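PDB 4W5K: aspartate aminotransferase, mitochondrial from Trypanosoma brucei brucei, which probably transfers the amino group of L-aspartate to 2-oxoglutarate as a homodimer, with pyridoxal 5'-phosphate as its cofactor. Local coordinates for residues Gly90-Thr101 and Arg253-Ala264; Asn156-Leu164 and Asp191-Ile199. The protein carries 1 engineered substitution. One frame throughout, in Å; residues are numbered along the deposited sequence.

Overall arrangement
After its early helices the chain runs into strand 92-97, one border of the large mixed sheet, and turns straight into helix 99-110. It goes on to helix 157-166, runs through strand 172-176 and returns as helix 189-201, which packs beside the earlier helix and closes the short loop of contact 2. Only after strands 205-210 and 238-242 does strand 255-260 slot in next to 92-97 and close contact 1, so the smaller loop lies wholly within the larger one. Contact 1 builds the border of the sheet and part of the cofactor phosphate site; contact 2 pairs two helices of the layer that packs on the sheet. Their centres are about 25 Å apart and they do not touch.

Contact 1 (Gly90-Thr101 and Arg253-Ala264); sequences GRIASCQTLGGT and RCGALHISTASA. With PLP (pyridoxal-5'-phosphate), chain C.
Arg253 and residues Gly99-Thr101 close together on the phosphate of PLP; Leu98 C and Gly99 N lie over one face of the arginine's guanidinium. O2P takes three bonds: from Thr101 N, from Thr101 OG1 at 2.6 Å, and from Arg253 NH2 at 2.8 Å, this last nearly straight (173°). Gly100 N reaches O3P at 2.7 Å, and Arg253 NH1 holds O1P at 3.1 Å. Bends at chi2 (-48°) and chi3 (-64°) curl the arginine chain so that the edge of its guanidinium faces the phosphate. NH2 also bonds to Tyr282 O of the second subunit, which helps fix the plane.

One shell out, Thr97 OG1 donates to Gly99 O (2.9 Å), tying Thr97 to Gly99, while a water bridges Thr97 O, Arg253 O and Gln96 NE2; Gln96 OE1 accepts from Ile68 N. Behind this runs an antiparallel ladder. Ala93, Cys95 and Thr97 form the hydrogen-bonded pairs with Ile259, Leu257 and Gly255, and the methyl Thr97 CG2 rests 3.7 Å from Leu257 CB. On the other face Ser94 OG meets His258 ND1 in the ring plane at 2.7 Å; Gln76 NE2 also bonds to Ser94 OG, and Gln241 OE1 to His258 NE2. At the distant end Arg91 NH1 bonds to Thr261 O at 2.8 Å.

The ladder thus brings two distant chain parts to one anion, as in other fold type I PLP enzymes: the arginine and the start of helix 99-110 probably offset the phosphate's negative charge together.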
loop_
_atom_site.group_PDB
_atom_site.type_symbol
_atom_site.label_atom_id
_atom_site.label_comp_id
_atom_site.label_asym_id
_atom_site.label_seq_id
_atom_site.Cartn_x
_atom_site.Cartn_y
_atom_site.Cartn_z
ATOM N N GLY A 90 3.044 -24.120 -13.229
ATOM C CA GLY A 90 2.563 -22.768 -13.444
ATOM C C GLY A 90 1.131 -22.562 -12.993
ATOM O O GLY A 90 0.448 -21.652 -13.460
ATOM N N ARG A 91 0.649 -23.393 -12.075
ATOM C CA ARG A 91 -0.769 -23.290 -11.767
ATOM C C ARG A 91 -1.028 -22.400 -10.563
ATOM O O ARG A 91 -2.171 -22.277 -10.118
ATOM C CB ARG A 91 -1.408 -24.689 -11.603
ATOM C CG ARG A 91 -0.927 -25.600 -10.511
ATOM C CD ARG A 91 -1.594 -26.993 -10.747
ATOM N NE ARG A 91 -1.380 -27.918 -9.638
ATOM C CZ ARG A 91 -1.980 -27.821 -8.454
ATOM N NH1 ARG A 91 -2.840 -26.832 -8.218
ATOM N NH2 ARG A 91 -1.712 -28.714 -7.499
ATOM N N ILE A 92 0.010 -21.712 -10.081
ATOM C CA ILE A 92 -0.170 -20.793 -8.964
ATOM C C ILE A 92 -0.161 -19.322 -9.394
ATOM O O ILE A 92 0.822 -18.805 -9.946
ATOM C CB ILE A 92 0.906 -21.011 -7.873
ATOM C CG1 ILE A 92 0.898 -22.468 -7.428
ATOM C CG2 ILE A 92 0.635 -20.127 -6.659
ATOM C CD1 ILE A 92 1.839 -22.742 -6.244
ATOM N N ALA A 93 -1.277 -18.657 -9.124
ATOM C CA ALA A 93 -1.423 -17.225 -9.392
ATOM C C ALA A 93 -0.859 -16.405 -8.227
ATOM O O ALA A 93 -1.273 -16.595 -7.096
ATOM C CB ALA A 93 -2.901 -16.892 -9.635
ATOM N N SER A 94 0.066 -15.481 -8.494
ATOM C CA SER A 94 0.754 -14.796 -7.414
ATOM C C SER A 94 0.988 -13.333 -7.699
ATOM O O SER A 94 1.101 -12.930 -8.867
ATOM C CB SER A 94 2.122 -15.444 -7.114
ATOM O OG SER A 94 1.993 -16.828 -6.759
ATOM N N CYS A 95 1.098 -12.553 -6.624
ATOM C CA CYS A 95 1.475 -11.143 -6.740
ATOM C C CYS A 95 2.093 -10.611 -5.444
ATOM O O CYS A 95 1.953 -11.182 -4.358
ATOM C CB CYS A 95 0.244 -10.285 -7.113
ATOM S SG CYS A 95 -1.041 -10.139 -5.824
ATOM N N GLN A 96 2.793 -9.500 -5.584
ATOM C CA GLN A 96 3.285 -8.742 -4.454
ATOM C C GLN A 96 2.122 -8.013 -3.792
ATOM O O GLN A 96 1.175 -7.603 -4.475
ATOM C CB GLN A 96 4.354 -7.745 -4.942
ATOM C CG GLN A 96 4.878 -6.779 -3.878
ATOM C CD GLN A 96 6.004 -5.886 -4.403
ATOM O OE1 GLN A 96 6.570 -6.147 -5.453
ATOM N NE2 GLN A 96 6.368 -4.884 -3.631
ATOM N N THR A 97 2.177 -7.862 -2.474
ATOM C CA THR A 97 1.112 -7.205 -1.722
ATOM C C THR A 97 1.668 -6.314 -0.624
ATOM O O THR A 97 2.858 -6.375 -0.302
ATOM C CB THR A 97 0.169 -8.236 -1.070
ATOM O OG1 THR A 97 0.975 -9.085 -0.232
ATOM C CG2 THR A 97 -0.546 -9.102 -2.137
ATOM N N LEU A 98 0.798 -5.505 -0.023
ATOM C CA LEU A 98 1.196 -4.640 1.076
ATOM C C LEU A 98 1.266 -5.435 2.374
ATOM O O LEU A 98 0.326 -5.396 3.183
ATOM C CB LEU A 98 0.207 -3.485 1.204
ATOM C CG LEU A 98 0.158 -2.613 -0.050
ATOM C CD1 LEU A 98 -0.975 -1.611 0.007
ATOM C CD2 LEU A 98 1.489 -1.901 -0.126
ATOM N N GLY A 99 2.386 -6.136 2.562
ATOM C CA GLY A 99 2.533 -7.074 3.666
ATOM C C GLY A 99 1.553 -8.232 3.614
ATOM O O GLY A 99 0.824 -8.432 2.637
ATOM N N GLY A 100 1.537 -9.035 4.675
ATOM C CA GLY A 100 0.512 -10.061 4.780
ATOM C C GLY A 100 -0.900 -9.503 4.833
ATOM O O GLY A 100 -1.865 -10.177 4.378
ATOM N N THR A 101 -1.044 -8.288 5.379
ATOM C CA THR A 101 -2.360 -7.665 5.489
ATOM C C THR A 101 -2.936 -7.454 4.106
ATOM O O THR A 101 -4.092 -7.821 3.866
ATOM C CB THR A 101 -2.324 -6.324 6.240
ATOM O OG1 THR A 101 -1.742 -6.523 7.546
ATOM C CG2 THR A 101 -3.734 -5.746 6.381
ATOM N N ARG A 253 6.265 -2.670 4.219
ATOM C CA ARG A 253 5.011 -3.260 3.725
ATOM C C ARG A 253 5.236 -4.219 2.566
ATOM O O ARG A 253 4.813 -3.953 1.424
ATOM C CB ARG A 253 4.027 -2.157 3.308
ATOM C CG ARG A 253 3.846 -1.016 4.328
ATOM C CD ARG A 253 3.613 -1.540 5.775
ATOM N NE ARG A 253 2.357 -2.293 5.892
ATOM C CZ ARG A 253 2.269 -3.554 6.307
ATOM N NH1 ARG A 253 3.357 -4.243 6.655
ATOM N NH2 ARG A 253 1.073 -4.150 6.365
ATOM N N CYS A 254 5.853 -5.354 2.888
ATOM C CA CYS A 254 6.284 -6.303 1.887
ATOM C C CYS A 254 5.660 -7.662 2.169
ATOM O O CYS A 254 5.860 -8.222 3.253
ATOM C CB CYS A 254 7.810 -6.418 1.896
ATOM S SG CYS A 254 8.485 -7.490 0.642
ATOM N N GLY A 255 4.889 -8.154 1.209
ATOM C CA GLY A 255 4.331 -9.508 1.289
ATOM C C GLY A 255 3.985 -10.040 -0.094
ATOM O O GLY A 255 4.237 -9.362 -1.114
ATOM N N ALA A 256 3.432 -11.254 -0.135
ATOM C CA ALA A 256 2.935 -11.821 -1.394
ATOM C C ALA A 256 1.674 -12.643 -1.127
ATOM O O ALA A 256 1.434 -13.119 -0.017
ATOM C CB ALA A 256 4.022 -12.702 -2.068
ATOM N N LEU A 257 0.890 -12.791 -2.180
ATOM C CA LEU A 257 -0.338 -13.566 -2.201
ATOM C C LEU A 257 -0.213 -14.659 -3.249
ATOM O O LEU A 257 0.273 -14.399 -4.344
ATOM C CB LEU A 257 -1.522 -12.645 -2.506
ATOM C CG LEU A 257 -2.860 -13.317 -2.814
ATOM C CD1 LEU A 257 -3.367 -14.068 -1.582
ATOM C CD2 LEU A 257 -3.846 -12.243 -3.190
ATOM N N HIS A 258 -0.677 -15.878 -2.935
ATOM C CA HIS A 258 -0.583 -17.011 -3.859
ATOM C C HIS A 258 -1.922 -17.718 -3.883
ATOM O O HIS A 258 -2.476 -17.964 -2.808
ATOM C CB HIS A 258 0.499 -18.013 -3.411
ATOM C CG HIS A 258 1.822 -17.374 -3.122
ATOM N ND1 HIS A 258 2.680 -16.942 -4.114
ATOM C CD2 HIS A 258 2.439 -17.114 -1.943
ATOM C CE1 HIS A 258 3.770 -16.439 -3.554
ATOM N NE2 HIS A 258 3.645 -16.527 -2.236
ATOM N N ILE A 259 -2.447 -18.004 -5.072
ATOM C CA ILE A 259 -3.633 -18.847 -5.206
ATOM C C ILE A 259 -3.361 -19.992 -6.172
ATOM O O ILE A 259 -3.100 -19.780 -7.353
ATOM C CB ILE A 259 -4.889 -18.075 -5.720
ATOM C CG1 ILE A 259 -5.147 -16.797 -4.896
ATOM C CG2 ILE A 259 -6.111 -19.033 -5.765
ATOM C CD1 ILE A 259 -4.549 -15.534 -5.550
ATOM N N SER A 260 -3.457 -21.221 -5.691
ATOM C CA SER A 260 -3.306 -22.356 -6.597
ATOM C C SER A 260 -4.598 -22.629 -7.347
ATOM O O SER A 260 -5.687 -22.340 -6.860
ATOM C CB SER A 260 -2.875 -23.615 -5.850
ATOM O OG SER A 260 -3.892 -24.070 -4.972
ATOM N N THR A 261 -4.447 -23.150 -8.558
ATOM C CA THR A 261 -5.561 -23.432 -9.449
ATOM C C THR A 261 -5.309 -24.724 -10.202
ATOM O O THR A 261 -4.266 -25.356 -10.055
ATOM C CB THR A 261 -5.777 -22.295 -10.482
ATOM O OG1 THR A 261 -4.714 -22.311 -11.441
ATOM C CG2 THR A 261 -5.855 -20.952 -9.802
ATOM N N ALA A 262 -6.260 -25.128 -11.029
ATOM C CA ALA A 262 -6.095 -26.373 -11.762
ATOM C C ALA A 262 -5.118 -26.296 -12.942
ATOM O O ALA A 262 -4.697 -27.332 -13.453
ATOM C CB ALA A 262 -7.449 -26.863 -12.263
ATOM N N SER A 263 -4.750 -25.103 -13.386
ATOM C CA SER A 263 -3.990 -25.021 -14.634
ATOM C C SER A 263 -3.315 -23.676 -14.800
ATOM O O SER A 263 -3.677 -22.715 -14.122
ATOM C CB SER A 263 -4.899 -25.289 -15.834
ATOM O OG SER A 263 -5.821 -24.224 -16.056
ATOM N N ALA A 264 -2.333 -23.595 -15.692
ATOM C CA ALA A 264 -1.688 -22.305 -15.908
ATOM C C ALA A 264 -2.690 -21.292 -16.490
ATOM O O ALA A 264 -2.611 -20.113 -16.171
ATOM C CB ALA A 264 -0.468 -22.441 -16.814
HETATM N N1 PLP C . -1.412 -12.024 10.060
HETATM C C2 PLP C . -0.867 -12.297 11.292
HETATM C C2A PLP C . -1.235 -13.585 11.957
HETATM C C3 PLP C . 0.004 -11.394 11.901
HETATM O O3 PLP C . 0.543 -11.637 13.135
HETATM C C4 PLP C . 0.330 -10.210 11.253
HETATM C C4A PLP C . 1.441 -9.373 11.822
HETATM O O4A PLP C . 1.209 -8.673 12.812
HETATM C C5 PLP C . -0.220 -9.932 10.002
HETATM C C6 PLP C . -1.080 -10.854 9.403
HETATM C C5A PLP C . 0.098 -8.628 9.284
HETATM O O4P PLP C . 1.380 -8.668 8.723
HETATM P P PLP C . 1.918 -7.523 7.815
HETATM O O1P PLP C . 2.636 -6.494 8.634
HETATM O O2P PLP C . 0.775 -6.892 7.057
HETATM O O3P PLP C . 2.873 -8.211 6.867
HETATM O O HOH W 1 -4.151 -26.721 -5.078
HETATM O O HOH W 2 4.714 -4.608 -1.262
#

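Contact 2 (Asn156-Leu164 and Asp191-Ile199); sequences NLAGMLECL and DWRQVCDVI. With MLT (D-malate), chain D.
Val195 is a knob in a hole formed by Leu157, Met160, Leu161 and Leu164, and this interlock is the heart of an apolar contact between two nearly parallel helices, whose short axes lie 9.7 Å apart at 12°. Met160 has CG anti to the backbone N (chi1 -178°) and its chain extended beyond, which carries its methyl CE across Val195 to within 3.8 Å of CG2 and obliquely up to the ring of Trp192. Leu164 CD1 touches the other branch, CG1, at 3.9 Å. Further along, Val198 is straddled: its CG1 lies 3.8 Å from Leu164 CB, its CG2 near Leu161 CD2.

Apolar atoms also meet polar groups at one margin. Leu157 CD2 sits 3.5 Å from Asp191 OD1, and the amide of Gln194 crosses the ends of Leu157 and Leu161.

Polar bonding proper stays within each helix or turns outward. Asn156 OD1 caps the first helix by accepting from Gly159 N (3.0 Å), and Arg193, turned off the interface and salt-bridged to Asp190, meets D-malate in the conformer modelled, beside His189.

Both helices lie on the same side of the large sheet, with Leu164 and Trp192 touching strand 172-176; helix 189-201 serves as the crossover from that strand to the parallel strand 205-210, and helix 225-230 packs against Trp192 and Cys196.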
loop_
_atom_site.group_PDB
_atom_site.type_symbol
_atom_site.label_atom_id
_atom_site.label_comp_id
_atom_site.label_asym_id
_atom_site.label_seq_id
_atom_site.Cartn_x
_atom_site.Cartn_y
_atom_site.Cartn_z
ATOM N N ASN A 156 -7.246 -27.210 21.226
ATOM C CA ASN A 156 -8.401 -28.106 21.310
ATOM C C ASN A 156 -8.592 -28.749 19.934
ATOM O O ASN A 156 -9.450 -28.329 19.144
ATOM C CB ASN A 156 -9.668 -27.348 21.775
ATOM C CG ASN A 156 -10.935 -28.204 21.712
ATOM O OD1 ASN A 156 -10.873 -29.428 21.567
ATOM N ND2 ASN A 156 -12.097 -27.557 21.838
ATOM N N LEU A 157 -7.779 -29.766 19.647
ATOM C CA LEU A 157 -7.812 -30.406 18.333
ATOM C C LEU A 157 -9.147 -31.116 18.042
ATOM O O LEU A 157 -9.672 -30.964 16.947
ATOM C CB LEU A 157 -6.675 -31.424 18.171
ATOM C CG LEU A 157 -6.607 -32.068 16.777
ATOM C CD1 LEU A 157 -6.352 -31.021 15.687
ATOM C CD2 LEU A 157 -5.551 -33.155 16.700
ATOM N N ALA A 158 -9.669 -31.893 18.988
ATOM C CA ALA A 158 -10.938 -32.602 18.758
ATOM C C ALA A 158 -12.026 -31.592 18.366
ATOM O O ALA A 158 -12.827 -31.831 17.447
ATOM C CB ALA A 158 -11.347 -33.387 19.982
ATOM N N GLY A 159 -12.027 -30.446 19.046
ATOM C CA GLY A 159 -12.998 -29.396 18.779
ATOM C C GLY A 159 -12.811 -28.791 17.404
ATOM O O GLY A 159 -13.778 -28.578 16.670
ATOM N N MET A 160 -11.565 -28.490 17.062
ATOM C CA MET A 160 -11.234 -27.981 15.731
ATOM C C MET A 160 -11.714 -28.925 14.631
ATOM O O MET A 160 -12.402 -28.504 13.685
ATOM C CB MET A 160 -9.739 -27.771 15.597
ATOM C CG MET A 160 -9.340 -27.200 14.251
ATOM S SD MET A 160 -7.575 -26.822 14.297
ATOM C CE MET A 160 -7.343 -26.081 12.685
ATOM N N LEU A 161 -11.355 -30.204 14.769
ATOM C CA LEU A 161 -11.726 -31.198 13.769
ATOM C C LEU A 161 -13.246 -31.317 13.629
ATOM O O LEU A 161 -13.762 -31.354 12.505
ATOM C CB LEU A 161 -11.123 -32.566 14.113
ATOM C CG LEU A 161 -9.598 -32.662 14.074
ATOM C CD1 LEU A 161 -9.154 -34.038 14.549
ATOM C CD2 LEU A 161 -9.067 -32.377 12.685
ATOM N N GLU A 162 -13.976 -31.312 14.741
ATOM C CA GLU A 162 -15.431 -31.440 14.678
ATOM C C GLU A 162 -16.070 -30.221 14.024
ATOM O O GLU A 162 -17.027 -30.346 13.265
ATOM C CB GLU A 162 -16.049 -31.642 16.065
ATOM C CG GLU A 162 -17.512 -32.062 15.971
ATOM C CD GLU A 162 -18.311 -31.835 17.243
ATOM O OE1 GLU A 162 -17.727 -31.427 18.266
ATOM O OE2 GLU A 162 -19.537 -32.067 17.212
ATOM N N CYS A 163 -15.552 -29.041 14.341
ATOM C CA CYS A 163 -16.070 -27.817 13.739
ATOM C C CYS A 163 -15.853 -27.836 12.228
ATOM O O CYS A 163 -16.755 -27.473 11.462
ATOM C CB CYS A 163 -15.411 -26.569 14.353
ATOM S SG CYS A 163 -16.060 -26.180 16.009
ATOM N N LEU A 164 -14.663 -28.257 11.796
ATOM C CA LEU A 164 -14.371 -28.293 10.361
ATOM C C LEU A 164 -15.235 -29.353 9.679
ATOM O O LEU A 164 -15.699 -29.153 8.566
ATOM C CB LEU A 164 -12.883 -28.548 10.092
ATOM C CG LEU A 164 -11.923 -27.436 10.555
ATOM C CD1 LEU A 164 -10.465 -27.716 10.154
ATOM C CD2 LEU A 164 -12.353 -26.080 10.073
ATOM N N ASP A 191 -0.953 -33.209 13.904
ATOM C CA ASP A 191 -2.284 -32.609 14.050
ATOM C C ASP A 191 -2.741 -32.011 12.730
ATOM O O ASP A 191 -3.911 -32.155 12.336
ATOM C CB ASP A 191 -2.318 -31.507 15.113
ATOM C CG ASP A 191 -1.897 -31.978 16.510
ATOM O OD1 ASP A 191 -2.019 -33.183 16.854
ATOM O OD2 ASP A 191 -1.474 -31.083 17.277
ATOM N N TRP A 192 -1.828 -31.311 12.062
ATOM C CA TRP A 192 -2.173 -30.694 10.782
ATOM C C TRP A 192 -2.548 -31.747 9.746
ATOM O O TRP A 192 -3.422 -31.514 8.893
ATOM C CB TRP A 192 -1.016 -29.847 10.269
ATOM C CG TRP A 192 -0.893 -28.493 10.891
ATOM C CD1 TRP A 192 0.201 -28.007 11.560
ATOM C CD2 TRP A 192 -1.854 -27.420 10.859
ATOM N NE1 TRP A 192 -0.026 -26.715 11.961
ATOM C CE2 TRP A 192 -1.271 -26.325 11.544
ATOM C CE3 TRP A 192 -3.142 -27.277 10.319
ATOM C CZ2 TRP A 192 -1.925 -25.094 11.697
ATOM C CZ3 TRP A 192 -3.806 -26.055 10.484
ATOM C CH2 TRP A 192 -3.184 -24.975 11.158
ATOM N N ARG A 193 -1.926 -32.921 9.804
ATOM C CA ARG A 193 -2.279 -33.964 8.856
ATOM C C ARG A 193 -3.743 -34.335 9.043
ATOM O O ARG A 193 -4.472 -34.533 8.061
ATOM C CB ARG A 193 -1.364 -35.189 9.009
ATOM C CG ARG A 193 -0.065 -35.020 8.222
ATOM C CD ARG A 193 0.834 -36.241 8.295
ATOM N NE ARG A 193 1.600 -36.274 9.535
ATOM C CZ ARG A 193 2.809 -35.735 9.692
ATOM N NH1 ARG A 193 3.429 -35.826 10.873
ATOM N NH2 ARG A 193 3.407 -35.125 8.676
ATOM N N GLN A 194 -4.202 -34.393 10.297
ATOM C CA GLN A 194 -5.630 -34.675 10.515
ATOM C C GLN A 194 -6.525 -33.540 10.008
ATOM O O GLN A 194 -7.585 -33.811 9.406
ATOM C CB GLN A 194 -5.940 -34.914 11.989
ATOM C CG GLN A 194 -5.206 -36.093 12.581
ATOM C CD GLN A 194 -5.795 -36.486 13.916
ATOM O OE1 GLN A 194 -5.193 -36.270 14.962
ATOM N NE2 GLN A 194 -6.981 -37.077 13.883
ATOM N N VAL A 195 -6.114 -32.296 10.282
ATOM C CA VAL A 195 -6.865 -31.096 9.862
ATOM C C VAL A 195 -7.032 -31.043 8.337
ATOM O O VAL A 195 -8.135 -30.833 7.807
ATOM C CB VAL A 195 -6.162 -29.800 10.344
ATOM C CG1 VAL A 195 -6.729 -28.559 9.640
ATOM C CG2 VAL A 195 -6.275 -29.649 11.853
ATOM N N CYS A 196 -5.934 -31.273 7.635
ATOM C CA CYS A 196 -5.953 -31.225 6.180
ATOM C C CYS A 196 -6.814 -32.338 5.593
ATOM O O CYS A 196 -7.467 -32.130 4.570
ATOM C CB CYS A 196 -4.525 -31.280 5.643
ATOM S SG CYS A 196 -3.534 -29.809 6.094
ATOM N N ASP A 197 -6.856 -33.509 6.229
ATOM C CA ASP A 197 -7.737 -34.570 5.740
ATOM C C ASP A 197 -9.198 -34.128 5.790
ATOM O O ASP A 197 -9.984 -34.450 4.896
ATOM C CB ASP A 197 -7.553 -35.875 6.536
ATOM C CG ASP A 197 -6.306 -36.647 6.115
ATOM O OD1 ASP A 197 -5.748 -36.345 5.035
ATOM O OD2 ASP A 197 -5.875 -37.559 6.857
ATOM N N VAL A 198 -9.574 -33.400 6.834
ATOM C CA VAL A 198 -10.959 -32.947 6.944
ATOM C C VAL A 198 -11.241 -31.897 5.868
ATOM O O VAL A 198 -12.277 -31.949 5.193
ATOM C CB VAL A 198 -11.273 -32.354 8.331
ATOM C CG1 VAL A 198 -12.732 -31.925 8.393
ATOM C CG2 VAL A 198 -10.972 -33.378 9.454
ATOM N N ILE A 199 -10.316 -30.950 5.719
ATOM C CA ILE A 199 -10.450 -29.886 4.712
ATOM C C ILE A 199 -10.641 -30.512 3.323
ATOM O O ILE A 199 -11.531 -30.098 2.543
ATOM C CB ILE A 199 -9.217 -28.937 4.747
ATOM C CG1 ILE A 199 -9.279 -28.059 6.006
ATOM C CG2 ILE A 199 -9.145 -28.081 3.479
ATOM C CD1 ILE A 199 -8.044 -27.146 6.252
HETATM C C1 MLT D . 6.318 -33.948 7.730
HETATM O O1 MLT D . 5.570 -33.808 8.734
HETATM O O2 MLT D . 6.073 -34.823 6.859
HETATM C C2 MLT D . 7.524 -33.036 7.572
HETATM O O3 MLT D . 7.457 -32.149 8.648
#